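Local coordinates for putative uncharacterized protein PH0355 (Pyrococcus horikoshii, PDB 2Z0T) that is of uncharacterized function but carries an ASCH domain of the PUA clan and so probably binds RNA, at residues Y11-G24 with E65-K77. Sequence-based numbering, arbitrary orientation.
Sequences YIELIKAGKKKIEG and EKEGIENVLPGVK
Lys-20 NZ is gripped by three oxygens: Val-72 O at 2.8 Å, Ile-22 O, and OE1 of Glu-23, the last a salt bridge. Both carbonyls receive the ammonium in their own planes. The chain gets there with CG anti to the backbone N (chi1 178°), then runs nearly straight until a bend at chi4 turns NZ to its partners. With an alanine at Lys-20, the carbonyls of Val-72 and Ile-22 would probably lose this donor and the Glu-23 carboxylate its lysine mate, leaving it to Arg-25, which pairs with OE2. Asn-71 O takes two backbone donors, Lys-21 N at 3.0 Å and Ile-22 N at 3.2 Å. A water bridges Lys-19 O and Asn-71 OD1, while Asn-71 ND2 donates back to Glu-67 O at 3.1 Å. Apolar groups fill in beside these bonds. Both methyls of Leu-14 reach the Pro-74 ring, CD2 to CB at 3.9 Å. Ile-22 CB rests on Val-72 CG2 at 3.8 Å. The contact thus joins helix 9-16, the loop after it and the edge strand 22-26 to the short helix 69-72 and the type II turn that follows. Backbone carbonyls make most of the polar links, and one ammonium, paired with Glu-23 in its own segment, also reaches across to the carbonyl of Val-72.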
# COMPACT_ATOMS: atom_id res chain seq x y z
N TYR A 11 -5.13 9.44 -1.18
CA TYR A 11 -4.10 8.59 -1.78
C TYR A 11 -4.29 8.44 -3.28
O TYR A 11 -3.32 8.27 -4.02
CB TYR A 11 -4.10 7.21 -1.11
CG TYR A 11 -3.76 7.30 0.36
CD1 TYR A 11 -2.61 7.97 0.78
CD2 TYR A 11 -4.59 6.75 1.32
CE1 TYR A 11 -2.30 8.08 2.14
CE2 TYR A 11 -4.30 6.85 2.68
CZ TYR A 11 -3.15 7.53 3.08
OH TYR A 11 -2.86 7.65 4.42
N ILE A 12 -5.53 8.53 -3.74
CA ILE A 12 -5.80 8.42 -5.17
C ILE A 12 -5.05 9.52 -5.91
O ILE A 12 -4.41 9.28 -6.93
CB ILE A 12 -7.32 8.54 -5.46
CG1 ILE A 12 -8.05 7.34 -4.86
CG2 ILE A 12 -7.56 8.61 -6.97
CD1 ILE A 12 -9.56 7.36 -5.06
N GLU A 13 -5.12 10.74 -5.37
CA GLU A 13 -4.45 11.88 -5.98
C GLU A 13 -2.93 11.76 -5.95
O GLU A 13 -2.26 12.05 -6.95
CB GLU A 13 -4.88 13.17 -5.29
CG GLU A 13 -4.26 14.42 -5.89
CD GLU A 13 -4.69 15.69 -5.17
OE1 GLU A 13 -4.49 15.77 -3.94
OE2 GLU A 13 -5.21 16.60 -5.85
N LEU A 14 -2.39 11.34 -4.81
CA LEU A 14 -0.94 11.20 -4.65
C LEU A 14 -0.35 10.16 -5.60
O LEU A 14 0.78 10.31 -6.07
CB LEU A 14 -0.61 10.84 -3.20
CG LEU A 14 -0.83 11.97 -2.20
CD1 LEU A 14 -0.76 11.45 -0.78
CD2 LEU A 14 0.22 13.06 -2.43
N ILE A 15 -1.10 9.10 -5.86
CA ILE A 15 -0.64 8.06 -6.77
C ILE A 15 -0.67 8.58 -8.21
O ILE A 15 0.27 8.38 -8.97
CB ILE A 15 -1.52 6.79 -6.66
CG1 ILE A 15 -1.36 6.18 -5.26
CG2 ILE A 15 -1.13 5.79 -7.73
CD1 ILE A 15 -2.22 4.95 -5.01
N LYS A 16 -1.76 9.26 -8.57
CA LYS A 16 -1.88 9.81 -9.91
C LYS A 16 -0.76 10.81 -10.19
O LYS A 16 -0.23 10.88 -11.30
CB LYS A 16 -3.23 10.53 -10.08
CG LYS A 16 -4.44 9.62 -10.05
CD LYS A 16 -5.72 10.43 -10.26
CE LYS A 16 -6.96 9.55 -10.25
NZ LYS A 16 -6.97 8.57 -11.37
N ALA A 17 -0.39 11.57 -9.16
CA ALA A 17 0.66 12.59 -9.27
C ALA A 17 2.07 12.01 -9.25
O ALA A 17 3.05 12.73 -9.46
CB ALA A 17 0.50 13.61 -8.15
N GLY A 18 2.19 10.71 -9.00
CA GLY A 18 3.49 10.07 -8.98
C GLY A 18 4.27 10.19 -7.69
O GLY A 18 5.44 9.81 -7.63
N LYS A 19 3.64 10.72 -6.65
CA LYS A 19 4.30 10.87 -5.35
C LYS A 19 4.21 9.58 -4.55
O LYS A 19 5.20 9.12 -3.99
CB LYS A 19 3.66 12.01 -4.56
CG LYS A 19 3.81 13.38 -5.21
CD LYS A 19 3.18 14.46 -4.34
CE LYS A 19 3.27 15.83 -5.01
NZ LYS A 19 2.62 16.89 -4.19
N LYS A 20 3.01 9.00 -4.49
CA LYS A 20 2.81 7.75 -3.77
C LYS A 20 3.05 6.62 -4.78
O LYS A 20 2.22 6.37 -5.65
CB LYS A 20 1.39 7.68 -3.21
CG LYS A 20 1.05 6.39 -2.48
CD LYS A 20 -0.26 6.53 -1.72
CE LYS A 20 -0.77 5.20 -1.19
NZ LYS A 20 0.19 4.51 -0.27
N LYS A 21 4.20 5.96 -4.67
CA LYS A 21 4.55 4.89 -5.59
C LYS A 21 4.39 3.51 -4.99
O LYS A 21 4.58 2.50 -5.67
CB LYS A 21 6.00 5.07 -6.05
CG LYS A 21 6.29 6.42 -6.71
CD LYS A 21 7.76 6.54 -7.11
CE LYS A 21 8.14 5.49 -8.16
NZ LYS A 21 7.31 5.61 -9.39
N ILE A 22 4.05 3.47 -3.70
CA ILE A 22 3.89 2.23 -2.97
C ILE A 22 2.57 2.21 -2.21
O ILE A 22 2.17 3.22 -1.63
CB ILE A 22 5.02 2.06 -1.92
CG1 ILE A 22 6.39 2.13 -2.59
CG2 ILE A 22 4.83 0.75 -1.15
CD1 ILE A 22 6.64 1.02 -3.61
N GLU A 23 1.89 1.07 -2.23
CA GLU A 23 0.65 0.93 -1.48
C GLU A 23 0.91 -0.13 -0.42
O GLU A 23 1.22 -1.27 -0.74
CB GLU A 23 -0.51 0.49 -2.37
CG GLU A 23 -1.78 0.12 -1.59
CD GLU A 23 -2.34 1.25 -0.73
OE1 GLU A 23 -1.78 2.37 -0.75
OE2 GLU A 23 -3.35 1.03 -0.02
N GLY A 24 0.80 0.27 0.84
CA GLY A 24 1.02 -0.66 1.93
C GLY A 24 -0.29 -1.26 2.37
O GLY A 24 -1.29 -0.56 2.49
N GLU A 65 10.38 2.06 6.79
CA GLU A 65 11.81 2.38 6.86
C GLU A 65 12.55 1.94 5.59
O GLU A 65 13.43 2.65 5.10
CB GLU A 65 12.43 1.72 8.09
CG GLU A 65 11.69 2.05 9.38
CD GLU A 65 12.36 1.50 10.63
OE1 GLU A 65 12.74 0.31 10.64
OE2 GLU A 65 12.50 2.27 11.60
N LYS A 66 12.18 0.78 5.06
CA LYS A 66 12.81 0.23 3.87
C LYS A 66 12.32 0.89 2.57
O LYS A 66 13.12 1.18 1.68
CB LYS A 66 12.55 -1.28 3.81
CG LYS A 66 13.25 -2.01 2.67
CD LYS A 66 14.76 -2.02 2.86
CE LYS A 66 15.43 -2.94 1.85
NZ LYS A 66 15.06 -4.36 2.08
N GLU A 67 11.02 1.12 2.48
CA GLU A 67 10.43 1.72 1.29
C GLU A 67 10.56 3.25 1.23
O GLU A 67 10.48 3.85 0.16
CB GLU A 67 8.95 1.34 1.18
CG GLU A 67 8.68 -0.16 1.07
CD GLU A 67 9.22 -0.76 -0.22
OE1 GLU A 67 9.36 -0.02 -1.21
OE2 GLU A 67 9.49 -1.98 -0.23
N GLY A 68 10.78 3.87 2.39
CA GLY A 68 10.88 5.32 2.42
C GLY A 68 9.48 5.86 2.63
O GLY A 68 8.63 5.74 1.75
N ILE A 69 9.24 6.46 3.79
CA ILE A 69 7.92 6.98 4.11
C ILE A 69 7.35 7.95 3.08
O ILE A 69 6.14 7.96 2.83
CB ILE A 69 7.92 7.65 5.50
CG1 ILE A 69 6.50 7.99 5.92
CG2 ILE A 69 8.80 8.89 5.49
CD1 ILE A 69 6.38 8.47 7.34
N GLU A 70 8.21 8.75 2.46
CA GLU A 70 7.74 9.71 1.47
C GLU A 70 7.13 9.04 0.24
O GLU A 70 6.25 9.61 -0.41
CB GLU A 70 8.89 10.63 1.04
CG GLU A 70 8.48 11.71 0.05
CD GLU A 70 7.22 12.44 0.48
OE1 GLU A 70 7.15 12.89 1.65
OE2 GLU A 70 6.30 12.57 -0.35
N ASN A 71 7.58 7.83 -0.06
CA ASN A 71 7.08 7.09 -1.21
C ASN A 71 5.80 6.31 -0.90
O ASN A 71 5.10 5.86 -1.80
CB ASN A 71 8.14 6.12 -1.72
CG ASN A 71 9.42 6.82 -2.12
OD1 ASN A 71 9.41 7.73 -2.94
ND2 ASN A 71 10.54 6.40 -1.53
N VAL A 72 5.50 6.16 0.39
CA VAL A 72 4.33 5.41 0.81
C VAL A 72 3.22 6.33 1.34
O VAL A 72 2.06 6.21 0.94
CB VAL A 72 4.69 4.40 1.91
CG1 VAL A 72 3.51 3.47 2.16
CG2 VAL A 72 5.92 3.60 1.48
N LEU A 73 3.59 7.24 2.23
CA LEU A 73 2.65 8.18 2.82
C LEU A 73 3.21 9.59 2.68
O LEU A 73 3.73 10.17 3.63
CB LEU A 73 2.45 7.85 4.30
CG LEU A 73 2.00 6.42 4.62
CD1 LEU A 73 2.01 6.21 6.12
CD2 LEU A 73 0.62 6.16 4.03
N PRO A 74 3.12 10.17 1.47
CA PRO A 74 3.62 11.52 1.21
C PRO A 74 3.13 12.54 2.23
O PRO A 74 1.94 12.61 2.53
CB PRO A 74 3.10 11.81 -0.20
CG PRO A 74 3.10 10.45 -0.84
CD PRO A 74 2.52 9.59 0.25
N GLY A 75 4.06 13.32 2.77
CA GLY A 75 3.67 14.33 3.74
C GLY A 75 3.91 13.95 5.19
O GLY A 75 4.14 14.82 6.03
N VAL A 76 3.84 12.65 5.49
CA VAL A 76 4.06 12.19 6.86
C VAL A 76 5.54 12.33 7.20
O VAL A 76 6.40 11.75 6.54
CB VAL A 76 3.60 10.73 7.02
CG1 VAL A 76 3.77 10.28 8.47
CG2 VAL A 76 2.14 10.60 6.61
N LYS A 77 5.82 13.10 8.25
CA LYS A 77 7.19 13.39 8.66
C LYS A 77 7.95 12.31 9.43
O LYS A 77 9.18 12.26 9.35
CB LYS A 77 7.21 14.69 9.46
CG LYS A 77 6.61 15.88 8.72
CD LYS A 77 6.66 17.14 9.57
CE LYS A 77 6.04 18.32 8.83
NZ LYS A 77 6.10 19.57 9.64
O HOH W 1 7.70 9.70 -4.10